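Local structure of uncharacterized protein (Bacillus thuringiensis serovar kurstaki, 4XE7) at residues M10-F15 with S147-G152; M170-H175 with I191-G196; A239-N244 with N259-T264; N265-E270 with L345-D350. The protein is a ParM-type bacterial actin-like protein, crystallised without nucleotide, and probably assembles into cytoskeletal filaments that serve plasmid segregation. One frame throughout, in Å; residues are numbered along the deposited sequence.

Interaction 1: M10-F15 with S147-G152; sequences MLLGGF and SVPFSG
Two edge strands of one mixed sheet in this actin-like fold, 13-17 and 145-154, come together here, and backbone and ring contacts join F15 to F150 and S151. Residues 13-15 and 150-152 run in roughly the same direction, their axes 43° apart, and this splay leaves direct backbone bonds at the two ends of the contact. At one end M10 and S147 form a single bridge, in which L11 N donates to S147 O at 3.1 Å. At the other, F15 N donates to S151 O over 3.0 Å, nearly in line with the carbonyl. Between these bonds a water bridges the two segments: it donates hydrogen bonds to L11 O (2.6 Å) and P149 O and accepts from G13 N at 2.7 Å. F15 points toward residues 147-152 with CG anti to its carbonyl carbon (chi1 -52°), which carries the ring past S151 O, near the ring plane, to V148. The F15 and F150 planes are almost parallel, yet slid so far that they barely overlap, with centroids 5.3 Å apart. L12 CD1 and the bent M10 chain reach the P149 ring, crossing it at about a right angle. Helix 123-140 packs against the phenylalanines through M134, while N411 of helix 402-418 donates to G13 O and P149 O; S151 OG is held by N199 and Y407 O. At the far end of the F15 ring, CZ rests 3.8 Å from V148 CG1.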
# COMPACT_ATOMS: atom_id res chain seq x y z
N MET A 10 -21.32 11.43 1.31
CA MET A 10 -20.88 10.05 1.38
C MET A 10 -19.43 9.92 0.94
O MET A 10 -18.92 10.76 0.19
CB MET A 10 -21.77 9.15 0.51
CG MET A 10 -21.55 9.35 -0.99
SD MET A 10 -20.31 8.22 -1.68
CE MET A 10 -21.06 6.65 -1.18
N LEU A 11 -18.79 8.86 1.43
CA LEU A 11 -17.45 8.49 1.04
C LEU A 11 -17.51 7.06 0.53
O LEU A 11 -18.03 6.17 1.22
CB LEU A 11 -16.46 8.62 2.20
CG LEU A 11 -15.05 8.07 1.99
CD1 LEU A 11 -14.23 8.90 0.96
CD2 LEU A 11 -14.31 7.96 3.32
N LEU A 12 -17.02 6.84 -0.68
CA LEU A 12 -16.95 5.49 -1.21
C LEU A 12 -15.50 5.00 -1.16
O LEU A 12 -14.68 5.43 -1.95
CB LEU A 12 -17.48 5.44 -2.64
CG LEU A 12 -17.66 4.01 -3.17
CD1 LEU A 12 -18.92 3.36 -2.56
CD2 LEU A 12 -17.69 3.96 -4.69
N GLY A 13 -15.19 4.11 -0.21
CA GLY A 13 -13.84 3.61 -0.06
C GLY A 13 -13.69 2.10 0.04
O GLY A 13 -14.68 1.35 0.10
N GLY A 14 -12.44 1.66 0.03
CA GLY A 14 -12.09 0.28 0.28
C GLY A 14 -11.11 0.32 1.43
O GLY A 14 -10.19 1.14 1.42
N PHE A 15 -11.29 -0.53 2.42
CA PHE A 15 -10.54 -0.39 3.66
C PHE A 15 -9.78 -1.67 3.96
O PHE A 15 -10.36 -2.72 4.25
CB PHE A 15 -11.48 -0.01 4.80
CG PHE A 15 -12.34 1.17 4.48
CD1 PHE A 15 -13.62 0.99 3.95
CD2 PHE A 15 -11.86 2.46 4.64
CE1 PHE A 15 -14.40 2.08 3.61
CE2 PHE A 15 -12.64 3.56 4.31
CZ PHE A 15 -13.92 3.37 3.79
N SER A 147 -21.86 9.37 4.99
CA SER A 147 -22.26 7.99 5.09
C SER A 147 -21.14 7.16 4.46
O SER A 147 -20.70 7.47 3.36
CB SER A 147 -23.59 7.75 4.38
OG SER A 147 -23.84 6.37 4.26
N VAL A 148 -20.68 6.14 5.16
CA VAL A 148 -19.57 5.31 4.70
C VAL A 148 -19.98 3.83 4.60
O VAL A 148 -19.93 3.10 5.59
CB VAL A 148 -18.36 5.41 5.66
CG1 VAL A 148 -17.21 4.52 5.19
CG2 VAL A 148 -17.91 6.84 5.79
N PRO A 149 -20.39 3.39 3.40
CA PRO A 149 -20.65 1.95 3.26
C PRO A 149 -19.35 1.16 3.37
O PRO A 149 -18.42 1.38 2.58
CB PRO A 149 -21.27 1.83 1.86
CG PRO A 149 -20.76 3.03 1.11
CD PRO A 149 -20.59 4.14 2.14
N PHE A 150 -19.27 0.27 4.35
CA PHE A 150 -17.99 -0.37 4.65
C PHE A 150 -17.67 -1.54 3.73
O PHE A 150 -18.38 -2.54 3.69
CB PHE A 150 -17.94 -0.84 6.11
CG PHE A 150 -16.59 -1.31 6.51
CD1 PHE A 150 -15.56 -0.40 6.73
CD2 PHE A 150 -16.30 -2.66 6.61
CE1 PHE A 150 -14.29 -0.82 7.08
CE2 PHE A 150 -15.03 -3.10 6.95
CZ PHE A 150 -14.03 -2.18 7.18
N SER A 151 -16.56 -1.46 3.01
CA SER A 151 -16.14 -2.61 2.24
C SER A 151 -14.74 -2.99 2.70
O SER A 151 -13.77 -2.29 2.44
CB SER A 151 -16.17 -2.33 0.74
OG SER A 151 -15.64 -3.41 -0.02
N GLY A 152 -14.65 -4.09 3.43
CA GLY A 152 -13.36 -4.56 3.87
C GLY A 152 -13.13 -6.02 3.55
O GLY A 152 -13.78 -6.60 2.67
O HOH W 1 -17.01 3.89 1.78

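Interaction 2: M170-H175 with I191-G196; sequences MLYGEH and ITINDG
The H175 and I193 side chains cross at about a right angle, the imidazole next to the I193 delta methyl, with H175 NE2 3.9 Å from I193 CD1. The methyl lies oblique to the ring. It also reaches L171 O, 3.4 Å from I193 CD1, the same carbonyl that accepts a hydrogen bond from H175 NE2 at 2.8 Å. L171 O sits close to the imidazole plane, whereas the nitrogen is tilted 27° from the carbonyl plane. The second ring nitrogen, ND1, is bonded to S79 OG, so two hydrogen bonds fix the rotation of a buried imidazole, and F131 meets it ring to ring. Having CG anti to the carbonyl carbon (chi1 -36°) turns the H175 ring back toward the end of helix 164-171. These side chains share one face of a beta hairpin, strands 173-179 and 188-200, within the large mixed sheet. G173 pairs with I193 and H175 with I191 as antiparallel hydrogen-bonded pairs, while E174 and T192 form the non-hydrogen-bonded pair between them on the reverse face. Of the four backbone bonds, I191 N to H175 O is the shortest, at 2.7 Å, and G173 N donates to I193 O at 170°. Y172, just past the helix end, starts away from residues 191-196, but its ring swings back along the break in strand 188-200 at N194 and D195: Y172 CE1 is 3.6 Å from D195 CA, and N194 O lies over one face. Near the ring's root, Y172 CD1 touches I193 CG2 at 4.1 Å.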
# COMPACT_ATOMS: atom_id res chain seq x y z
N MET A 170 -19.66 -4.55 14.70
CA MET A 170 -18.71 -3.73 15.43
C MET A 170 -18.68 -2.31 14.85
O MET A 170 -18.63 -1.32 15.59
CB MET A 170 -17.32 -4.37 15.37
CG MET A 170 -16.22 -3.68 16.17
SD MET A 170 -14.59 -4.42 15.82
CE MET A 170 -13.97 -4.62 17.49
N LEU A 171 -18.74 -2.21 13.52
CA LEU A 171 -18.56 -0.93 12.82
C LEU A 171 -19.83 -0.10 12.61
O LEU A 171 -19.74 1.12 12.43
CB LEU A 171 -17.92 -1.19 11.45
CG LEU A 171 -16.59 -1.92 11.50
CD1 LEU A 171 -16.03 -2.07 10.09
CD2 LEU A 171 -15.61 -1.12 12.36
N TYR A 172 -20.99 -0.74 12.59
CA TYR A 172 -22.23 -0.01 12.35
C TYR A 172 -22.42 1.09 13.38
O TYR A 172 -22.02 0.94 14.54
CB TYR A 172 -23.44 -0.96 12.38
CG TYR A 172 -23.50 -1.94 11.23
CD1 TYR A 172 -22.98 -1.62 9.99
CD2 TYR A 172 -24.10 -3.18 11.40
CE1 TYR A 172 -23.04 -2.51 8.93
CE2 TYR A 172 -24.17 -4.08 10.36
CZ TYR A 172 -23.64 -3.75 9.13
OH TYR A 172 -23.70 -4.65 8.09
N GLY A 173 -23.01 2.19 12.96
CA GLY A 173 -23.29 3.28 13.88
C GLY A 173 -22.61 4.58 13.52
O GLY A 173 -22.12 4.78 12.40
N GLU A 174 -22.58 5.47 14.49
CA GLU A 174 -22.08 6.81 14.29
C GLU A 174 -20.73 6.96 14.96
O GLU A 174 -20.51 6.39 16.03
CB GLU A 174 -23.08 7.83 14.83
CG GLU A 174 -22.85 9.25 14.35
CD GLU A 174 -23.80 10.24 14.99
OE1 GLU A 174 -23.33 11.10 15.76
OE2 GLU A 174 -25.02 10.16 14.71
N HIS A 175 -19.82 7.68 14.32
CA HIS A 175 -18.48 7.92 14.83
C HIS A 175 -18.04 9.34 14.48
O HIS A 175 -18.20 9.77 13.34
CB HIS A 175 -17.47 6.92 14.25
CG HIS A 175 -18.03 5.54 14.07
ND1 HIS A 175 -17.89 4.55 15.02
CD2 HIS A 175 -18.74 5.00 13.06
CE1 HIS A 175 -18.48 3.46 14.59
NE2 HIS A 175 -19.01 3.69 13.41
N ILE A 191 -19.15 10.38 10.85
CA ILE A 191 -19.15 9.18 10.01
C ILE A 191 -20.29 8.28 10.39
O ILE A 191 -20.40 7.85 11.55
CB ILE A 191 -17.82 8.39 10.15
CG1 ILE A 191 -16.64 9.22 9.62
CG2 ILE A 191 -17.92 7.00 9.48
CD1 ILE A 191 -15.27 8.74 10.12
N THR A 192 -21.14 7.97 9.43
CA THR A 192 -22.21 7.02 9.68
C THR A 192 -22.03 5.79 8.80
O THR A 192 -21.94 5.89 7.58
CB THR A 192 -23.58 7.65 9.42
OG1 THR A 192 -23.68 8.87 10.16
CG2 THR A 192 -24.70 6.69 9.84
N ILE A 193 -21.98 4.63 9.44
CA ILE A 193 -21.90 3.38 8.72
C ILE A 193 -23.19 2.62 8.94
O ILE A 193 -23.51 2.25 10.08
CB ILE A 193 -20.70 2.53 9.19
CG1 ILE A 193 -19.41 3.37 9.15
CG2 ILE A 193 -20.59 1.26 8.36
CD1 ILE A 193 -18.21 2.66 9.75
N ASN A 194 -23.94 2.40 7.87
CA ASN A 194 -25.25 1.76 7.92
C ASN A 194 -25.27 0.35 7.36
O ASN A 194 -26.14 -0.45 7.69
CB ASN A 194 -26.27 2.61 7.16
CG ASN A 194 -26.42 3.99 7.75
OD1 ASN A 194 -26.70 4.14 8.94
ND2 ASN A 194 -26.20 5.01 6.92
N ASP A 195 -24.31 0.07 6.50
CA ASP A 195 -24.24 -1.22 5.82
C ASP A 195 -22.82 -1.43 5.31
O ASP A 195 -21.98 -0.52 5.37
CB ASP A 195 -25.26 -1.30 4.68
CG ASP A 195 -25.14 -0.15 3.67
OD1 ASP A 195 -26.19 0.46 3.33
OD2 ASP A 195 -24.03 0.15 3.20
N GLY A 196 -22.55 -2.62 4.81
CA GLY A 196 -21.24 -2.92 4.31
C GLY A 196 -21.14 -4.29 3.65
O GLY A 196 -22.13 -5.01 3.56

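Interaction 3: A239-N244 with N259-T264; sequences AGTSDN and NTDLGT
S242 and L262 make the tightest polar contact here: S242 OG donates to L262 O at 2.5 Å, lying in the carbonyl plane. The hydroxyl is turned anti to its own carbonyl carbon (chi1 -67°), which aims it at L262, and Q351 of helix 337-362 is a second hydrogen-bond partner for it. Two backbone bonds to T260 accompany it. T260 N meets S242 O at 2.8 Å nearly end-on, while S242 N reaches T260 O over 3.1 Å from well above the carbonyl plane. Close by, G263 CA lies against A239 O at 3.2 Å, where G263, without a side chain, lets the two backbones come this close. This is the open end of the beta hairpin formed by strands 242-248 and 251-260, the latter an outermost strand of the five-stranded sheet, and here the second strand leaves for helix 265-279. The exit is shaped by an ST turn, in which T260 OG1 accepts from L262 N at 3.2 Å; the same hydroxyl shares a water with N244 OD1. The amide nitrogen of N244 is taken up by N235 on strand 232-237. T241, though exposed, keeps its CB 3.2 Å from T260 O. Elsewhere toward solvent the fit slackens. D243 and N259 form a non-hydrogen-bonded pair, their carboxylate and amide planes only 11° apart, but the contact is merely D243 OD1 against N259 CB at 3.8 Å, and the end of N259 leads away. D261 points outward, its OD1 lying 4.3 Å from T241 CG2.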
# COMPACT_ATOMS: atom_id res chain seq x y z
N ALA A 239 10.82 -6.61 -1.06
CA ALA A 239 12.21 -6.19 -0.88
C ALA A 239 13.06 -7.31 -0.28
O ALA A 239 14.21 -7.51 -0.69
CB ALA A 239 12.28 -4.93 0.00
N GLY A 240 12.50 -8.04 0.68
CA GLY A 240 13.24 -9.07 1.39
C GLY A 240 12.69 -10.47 1.17
O GLY A 240 13.33 -11.46 1.47
N THR A 241 11.47 -10.55 0.64
CA THR A 241 10.81 -11.84 0.46
C THR A 241 9.96 -11.84 -0.79
O THR A 241 9.58 -10.78 -1.30
CB THR A 241 9.86 -12.20 1.64
OG1 THR A 241 8.85 -11.18 1.76
CG2 THR A 241 10.61 -12.32 2.96
N SER A 242 9.63 -13.04 -1.25
CA SER A 242 8.62 -13.23 -2.28
C SER A 242 7.54 -14.15 -1.73
O SER A 242 7.84 -15.17 -1.11
CB SER A 242 9.24 -13.81 -3.56
OG SER A 242 10.12 -12.89 -4.16
N ASP A 243 6.28 -13.77 -1.95
CA ASP A 243 5.15 -14.59 -1.50
C ASP A 243 4.43 -15.27 -2.68
O ASP A 243 3.85 -14.60 -3.54
CB ASP A 243 4.18 -13.71 -0.70
CG ASP A 243 3.05 -14.50 -0.07
OD1 ASP A 243 3.28 -15.14 0.98
OD2 ASP A 243 1.92 -14.45 -0.61
N ASN A 244 4.51 -16.60 -2.76
CA ASN A 244 3.86 -17.30 -3.87
C ASN A 244 2.54 -17.90 -3.42
O ASN A 244 2.51 -18.95 -2.80
CB ASN A 244 4.78 -18.39 -4.43
CG ASN A 244 6.18 -17.88 -4.71
OD1 ASN A 244 7.11 -18.10 -3.94
ND2 ASN A 244 6.32 -17.15 -5.81
N ASN A 259 6.42 -19.04 0.79
CA ASN A 259 7.10 -17.76 0.72
C ASN A 259 8.58 -17.98 0.86
O ASN A 259 9.00 -18.88 1.58
CB ASN A 259 6.59 -16.81 1.80
CG ASN A 259 6.73 -17.38 3.19
OD1 ASN A 259 7.82 -17.36 3.77
ND2 ASN A 259 5.64 -17.90 3.74
N THR A 260 9.39 -17.17 0.17
CA THR A 260 10.84 -17.36 0.19
C THR A 260 11.60 -16.08 0.51
O THR A 260 11.01 -15.00 0.65
CB THR A 260 11.36 -17.89 -1.18
OG1 THR A 260 11.37 -16.83 -2.14
CG2 THR A 260 10.50 -19.05 -1.68
N ASP A 261 12.91 -16.21 0.62
CA ASP A 261 13.79 -15.08 0.91
C ASP A 261 14.31 -14.41 -0.37
O ASP A 261 15.29 -13.67 -0.33
CB ASP A 261 14.97 -15.51 1.79
CG ASP A 261 14.52 -15.97 3.17
OD1 ASP A 261 13.47 -15.49 3.63
OD2 ASP A 261 15.23 -16.80 3.79
N LEU A 262 13.67 -14.68 -1.51
CA LEU A 262 14.07 -14.04 -2.76
C LEU A 262 13.53 -12.60 -2.82
O LEU A 262 12.36 -12.38 -3.14
CB LEU A 262 13.57 -14.86 -3.97
CG LEU A 262 13.99 -14.34 -5.36
CD1 LEU A 262 15.51 -14.17 -5.48
CD2 LEU A 262 13.49 -15.26 -6.47
N GLY A 263 14.40 -11.63 -2.52
CA GLY A 263 14.01 -10.23 -2.42
C GLY A 263 14.82 -9.38 -3.39
O GLY A 263 15.75 -9.88 -4.00
N THR A 264 14.46 -8.11 -3.54
CA THR A 264 15.29 -7.19 -4.33
C THR A 264 16.50 -6.64 -3.56
O THR A 264 17.47 -6.15 -4.18
CB THR A 264 14.48 -5.98 -4.83
OG1 THR A 264 13.86 -5.34 -3.70
CG2 THR A 264 13.43 -6.42 -5.86
O HOH W 2 9.73 -17.08 -4.00

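Interaction 4: N265-E270 with L345-D350; sequences NKYIDE and LKYAED
From its CB, Y267 points from helix 265-279 toward Y347 of helix 337-362, where the two helices pack nearly antiparallel with segment axes 10.1 Å apart. Its CG lies anti to the carbonyl carbon (chi1 -62°), sending the ring across to the other helix. CG and CD1 sit against Y347 CB, a CH-pi contact in which that carbon stands 3.8 Å from the Y267 ring centroid, over the face. CD2 and CE2 meet Y347 CD1, each at 3.6 Å, as the edge of the Y347 ring turns toward the same face in a T-shaped pair with planes 74° apart. Y347 CA also lies over the ring face, 3.6 Å from Y267 CE1, which approaches K346 CG as well. At the tip, OH donates to D350 OD2 at 2.5 Å, reaching the anti side of the carboxylate, while L262 packs beside the tyrosine. One turn on, the extended E270 brings OE1 to 3.6 Å from K346 NZ, a salt bridge at the surface of the contact. The short phenol-carboxylate bond would be consistent with a negatively charged D350 that polarises the Y267 hydroxyl and fixes the direction of the ring.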
# COMPACT_ATOMS: atom_id res chain seq x y z
N ASN A 265 16.45 -6.72 -2.23
CA ASN A 265 17.45 -6.11 -1.36
C ASN A 265 18.89 -6.43 -1.77
O ASN A 265 19.68 -5.52 -2.04
CB ASN A 265 17.24 -6.55 0.11
CG ASN A 265 16.14 -5.78 0.80
OD1 ASN A 265 15.68 -4.74 0.30
ND2 ASN A 265 15.71 -6.27 1.96
N LYS A 266 19.22 -7.71 -1.85
CA LYS A 266 20.61 -8.07 -2.16
C LYS A 266 21.04 -7.61 -3.56
O LYS A 266 22.22 -7.34 -3.77
CB LYS A 266 20.81 -9.57 -2.00
CG LYS A 266 20.11 -10.11 -0.76
CD LYS A 266 20.94 -11.18 -0.06
CE LYS A 266 20.37 -11.49 1.30
NZ LYS A 266 21.10 -12.60 1.97
N TYR A 267 20.10 -7.53 -4.51
CA TYR A 267 20.43 -7.13 -5.88
C TYR A 267 20.71 -5.63 -5.95
O TYR A 267 21.63 -5.18 -6.64
CB TYR A 267 19.30 -7.51 -6.87
CG TYR A 267 19.07 -9.00 -6.92
CD1 TYR A 267 19.69 -9.79 -7.89
CD2 TYR A 267 18.27 -9.64 -5.96
CE1 TYR A 267 19.49 -11.18 -7.92
CE2 TYR A 267 18.08 -11.01 -5.96
CZ TYR A 267 18.69 -11.78 -6.96
OH TYR A 267 18.49 -13.14 -6.96
N ILE A 268 19.90 -4.88 -5.22
CA ILE A 268 20.07 -3.44 -5.12
C ILE A 268 21.38 -3.10 -4.39
O ILE A 268 22.12 -2.20 -4.81
CB ILE A 268 18.84 -2.80 -4.42
CG1 ILE A 268 17.64 -2.87 -5.39
CG2 ILE A 268 19.16 -1.37 -3.93
CD1 ILE A 268 16.25 -2.69 -4.74
N ASP A 269 21.69 -3.85 -3.33
CA ASP A 269 22.92 -3.58 -2.58
C ASP A 269 24.12 -3.73 -3.49
O ASP A 269 25.04 -2.90 -3.44
CB ASP A 269 23.06 -4.50 -1.37
CG ASP A 269 21.98 -4.24 -0.33
OD1 ASP A 269 21.39 -3.15 -0.37
OD2 ASP A 269 21.75 -5.11 0.53
N GLU A 270 24.10 -4.77 -4.31
CA GLU A 270 25.21 -5.03 -5.22
C GLU A 270 25.33 -3.92 -6.25
O GLU A 270 26.44 -3.47 -6.58
CB GLU A 270 25.04 -6.37 -5.92
CG GLU A 270 26.20 -6.76 -6.79
CD GLU A 270 26.11 -8.20 -7.27
OE1 GLU A 270 25.00 -8.78 -7.22
OE2 GLU A 270 27.15 -8.75 -7.69
N LEU A 345 18.36 -7.56 -14.38
CA LEU A 345 18.12 -8.75 -15.19
C LEU A 345 18.56 -10.00 -14.45
O LEU A 345 17.98 -11.07 -14.64
CB LEU A 345 18.83 -8.63 -16.54
CG LEU A 345 18.32 -7.49 -17.40
CD1 LEU A 345 19.15 -7.37 -18.67
CD2 LEU A 345 16.86 -7.71 -17.74
N LYS A 346 19.60 -9.88 -13.63
CA LYS A 346 20.00 -10.97 -12.74
C LYS A 346 18.84 -11.33 -11.81
O LYS A 346 18.48 -12.51 -11.62
CB LYS A 346 21.25 -10.57 -11.95
CG LYS A 346 21.90 -11.69 -11.17
CD LYS A 346 23.41 -11.45 -11.05
CE LYS A 346 23.72 -10.12 -10.39
NZ LYS A 346 25.10 -9.65 -10.71
N TYR A 347 18.22 -10.30 -11.25
CA TYR A 347 17.03 -10.49 -10.41
C TYR A 347 15.87 -11.08 -11.21
O TYR A 347 15.18 -11.99 -10.74
CB TYR A 347 16.62 -9.15 -9.78
CG TYR A 347 15.29 -9.22 -9.06
CD1 TYR A 347 15.19 -9.78 -7.78
CD2 TYR A 347 14.14 -8.71 -9.64
CE1 TYR A 347 13.96 -9.83 -7.11
CE2 TYR A 347 12.92 -8.76 -8.98
CZ TYR A 347 12.84 -9.32 -7.72
OH TYR A 347 11.62 -9.38 -7.07
N ALA A 348 15.64 -10.56 -12.41
CA ALA A 348 14.57 -11.08 -13.28
C ALA A 348 14.73 -12.57 -13.59
O ALA A 348 13.77 -13.34 -13.55
CB ALA A 348 14.52 -10.31 -14.57
N GLU A 349 15.95 -12.97 -13.89
CA GLU A 349 16.26 -14.36 -14.21
C GLU A 349 16.05 -15.27 -12.99
O GLU A 349 15.46 -16.36 -13.09
CB GLU A 349 17.71 -14.44 -14.73
CG GLU A 349 18.12 -15.81 -15.27
CD GLU A 349 17.13 -16.36 -16.29
OE1 GLU A 349 16.94 -15.72 -17.35
OE2 GLU A 349 16.54 -17.43 -16.02
N ASP A 350 16.48 -14.83 -11.82
CA ASP A 350 16.25 -15.61 -10.61
C ASP A 350 14.76 -15.72 -10.28
O ASP A 350 14.27 -16.78 -9.90
CB ASP A 350 17.02 -15.02 -9.44
CG ASP A 350 18.51 -15.25 -9.57
OD1 ASP A 350 18.89 -16.21 -10.29
OD2 ASP A 350 19.29 -14.48 -8.97

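Along the chain the four contacts follow in series, and in space they form two pairs on opposite sides of the chain's centre. Interactions 1 and 2, centres about 10 Å apart, share the eight-stranded sheet: strands 145-154 and 188-200 are neighbours, with V148 N 2.7 Å from T192 O. Interactions 3 and 4, about 12 Å apart, are joined where strand 251-260 runs into helix 265-279, and T264 CG2 packs on Y347 CZ at 3.5 Å. Between the pairs, centres lie about 32 to 46 Å apart without touching. This separation, the first pair in the eight-stranded sheet, the second in the five-stranded sheet and the helices beside it, is consistent with the two-domain plan of actin-like proteins.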